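Local coordinates for exopolygalacturonase (PDB 2UVF), which hydrolyses pectin-derived polygalacturonate as a family 28 glycoside hydrolase with exo-activity, binding digalacturonic acid on a parallel beta-helix, at residues Ala467-Thr472 and Ile515-Tyr520. Sequence-based numbering, arbitrary orientation.
Sequences AKSTST and IPAQFY
A467 lays its methyl over the F519 ring, CB standing 4.0 Å from the ring centroid and only 12° off the normal, a CH-pi contact nearly centred on that face. The F519 ring gets there because its CG lies anti to the carbonyl carbon (chi1 -62°), which sends the phenyl toward strand 463-470. At K468 the backbone does the touching: its carbonyl carbon meets the far edge of the ring, close to the ring plane, 3.5 Å from F519 CZ. The lysine side chain itself departs on the other side of the strand, into the glycan pocket, where it touches a bound galacturonic acid unit. S469 turns back inward, its CB 3.6 Å from F519 CZ at an oblique angle. Its hydroxyl lies anti to the backbone N (chi1 -165°), which puts S469 OG 3.3 Å from A517 CB. OG of this buried serine also hydrogen-bonds to T444. The same A517 methyl lies close to the T470 carbonyl, 3.1 Å from CB to O. S471, past the strand, sets OG against the proline ring, 3.3 Å from P516 CB, and has a weak hydrogen bond to D503. Most of the contact is buried within the right-handed parallel beta-helix of the family, with P516 at its exposed end: strand 463-470 runs between strands 438-441 and 493-500 of adjacent coils, and strand 518-532 follows 476-490 along another face. M497 and L499 of the neighbouring strand 493-500 touch F519 and A517 respectively, beside strand 463-470, whose other side bears K468.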
loop_
_atom_site.group_PDB
_atom_site.type_symbol
_atom_site.label_atom_id
_atom_site.label_comp_id
_atom_site.label_asym_id
_atom_site.label_seq_id
_atom_site.Cartn_x
_atom_site.Cartn_y
_atom_site.Cartn_z
ATOM N N ALA A 467 -9.448 -10.384 2.094
ATOM C CA ALA A 467 -8.767 -11.237 3.077
ATOM C C ALA A 467 -8.781 -12.646 2.535
ATOM O O ALA A 467 -9.840 -13.280 2.425
ATOM C CB ALA A 467 -9.425 -11.164 4.490
ATOM N N LYS A 468 -7.596 -13.113 2.162
ATOM C CA LYS A 468 -7.415 -14.406 1.491
ATOM C C LYS A 468 -6.391 -15.255 2.226
ATOM O O LYS A 468 -5.381 -14.741 2.693
ATOM C CB LYS A 468 -7.003 -14.212 0.016
ATOM C CG LYS A 468 -6.472 -12.807 -0.305
ATOM C CD LYS A 468 -5.221 -12.807 -1.182
ATOM C CE LYS A 468 -5.498 -12.560 -2.650
ATOM N NZ LYS A 468 -4.289 -11.939 -3.306
ATOM N N SER A 469 -6.668 -16.551 2.347
ATOM C CA SER A 469 -5.678 -17.511 2.854
ATOM C C SER A 469 -6.023 -18.907 2.364
ATOM O O SER A 469 -6.973 -19.068 1.589
ATOM C CB SER A 469 -5.611 -17.491 4.381
ATOM O OG SER A 469 -4.447 -18.145 4.848
ATOM N N THR A 470 -5.212 -19.892 2.763
ATOM C CA THR A 470 -5.606 -21.318 2.733
ATOM C C THR A 470 -5.254 -21.952 4.079
ATOM O O THR A 470 -4.501 -21.372 4.866
ATOM C CB THR A 470 -5.003 -22.148 1.534
ATOM O OG1 THR A 470 -3.588 -22.324 1.695
ATOM C CG2 THR A 470 -5.286 -21.490 0.176
ATOM N N SER A 471 -5.816 -23.130 4.343
ATOM C CA SER A 471 -5.555 -23.873 5.574
ATOM C C SER A 471 -4.091 -24.309 5.736
ATOM O O SER A 471 -3.582 -24.372 6.863
ATOM C CB SER A 471 -6.485 -25.092 5.663
ATOM O OG SER A 471 -6.285 -25.819 6.863
ATOM N N THR A 472 -3.417 -24.597 4.618
ATOM C CA THR A 472 -1.990 -24.972 4.646
ATOM C C THR A 472 -1.039 -23.819 5.004
ATOM O O THR A 472 0.027 -24.059 5.581
ATOM C CB THR A 472 -1.506 -25.661 3.337
ATOM O OG1 THR A 472 -1.822 -24.851 2.193
ATOM C CG2 THR A 472 -2.141 -27.040 3.182
ATOM N N ILE A 515 -1.391 -25.965 12.855
ATOM C CA ILE A 515 -2.514 -25.101 13.260
ATOM C C ILE A 515 -2.982 -24.276 12.038
ATOM O O ILE A 515 -2.225 -23.437 11.515
ATOM C CB ILE A 515 -2.159 -24.157 14.455
ATOM C CG1 ILE A 515 -1.705 -24.955 15.688
ATOM C CG2 ILE A 515 -3.345 -23.228 14.786
ATOM C CD1 ILE A 515 -1.353 -24.080 16.912
ATOM N N PRO A 516 -4.231 -24.515 11.580
ATOM C CA PRO A 516 -4.725 -23.936 10.315
ATOM C C PRO A 516 -5.058 -22.422 10.336
ATOM O O PRO A 516 -5.106 -21.788 11.404
ATOM C CB PRO A 516 -5.970 -24.780 10.004
ATOM C CG PRO A 516 -6.448 -25.266 11.339
ATOM C CD PRO A 516 -5.245 -25.352 12.250
ATOM N N ALA A 517 -5.278 -21.868 9.143
ATOM C CA ALA A 517 -5.495 -20.434 8.957
ATOM C C ALA A 517 -6.913 -20.032 9.330
ATOM O O ALA A 517 -7.852 -20.827 9.202
ATOM C CB ALA A 517 -5.178 -20.017 7.516
ATOM N N GLN A 518 -7.050 -18.785 9.779
ATOM C CA GLN A 518 -8.326 -18.249 10.254
ATOM C C GLN A 518 -8.352 -16.721 10.241
ATOM O O GLN A 518 -7.347 -16.061 10.511
ATOM C CB GLN A 518 -8.648 -18.780 11.661
ATOM C CG GLN A 518 -7.556 -18.505 12.706
ATOM C CD GLN A 518 -7.570 -19.483 13.889
ATOM O OE1 GLN A 518 -8.553 -19.568 14.630
ATOM N NE2 GLN A 518 -6.465 -20.203 14.077
ATOM N N PHE A 519 -9.520 -16.176 9.919
ATOM C CA PHE A 519 -9.774 -14.747 10.018
ATOM C C PHE A 519 -10.790 -14.488 11.123
ATOM O O PHE A 519 -11.839 -15.129 11.179
ATOM C CB PHE A 519 -10.276 -14.191 8.685
ATOM C CG PHE A 519 -9.295 -14.339 7.553
ATOM C CD1 PHE A 519 -8.108 -13.601 7.539
ATOM C CD2 PHE A 519 -9.562 -15.206 6.494
ATOM C CE1 PHE A 519 -7.194 -13.735 6.499
ATOM C CE2 PHE A 519 -8.668 -15.340 5.446
ATOM C CZ PHE A 519 -7.477 -14.605 5.447
ATOM N N TYR A 520 -10.450 -13.576 12.023
ATOM C CA TYR A 520 -11.358 -13.186 13.093
ATOM C C TYR A 520 -11.118 -11.751 13.577
ATOM O O TYR A 520 -10.017 -11.197 13.425
ATOM C CB TYR A 520 -11.357 -14.212 14.248
ATOM C CG TYR A 520 -10.108 -14.257 15.089
ATOM C CD1 TYR A 520 -9.947 -13.397 16.173
ATOM C CD2 TYR A 520 -9.091 -15.183 14.817
ATOM C CE1 TYR A 520 -8.788 -13.432 16.952
ATOM C CE2 TYR A 520 -7.931 -15.228 15.594
ATOM C CZ TYR A 520 -7.791 -14.353 16.656
ATOM O OH TYR A 520 -6.644 -14.385 17.423
#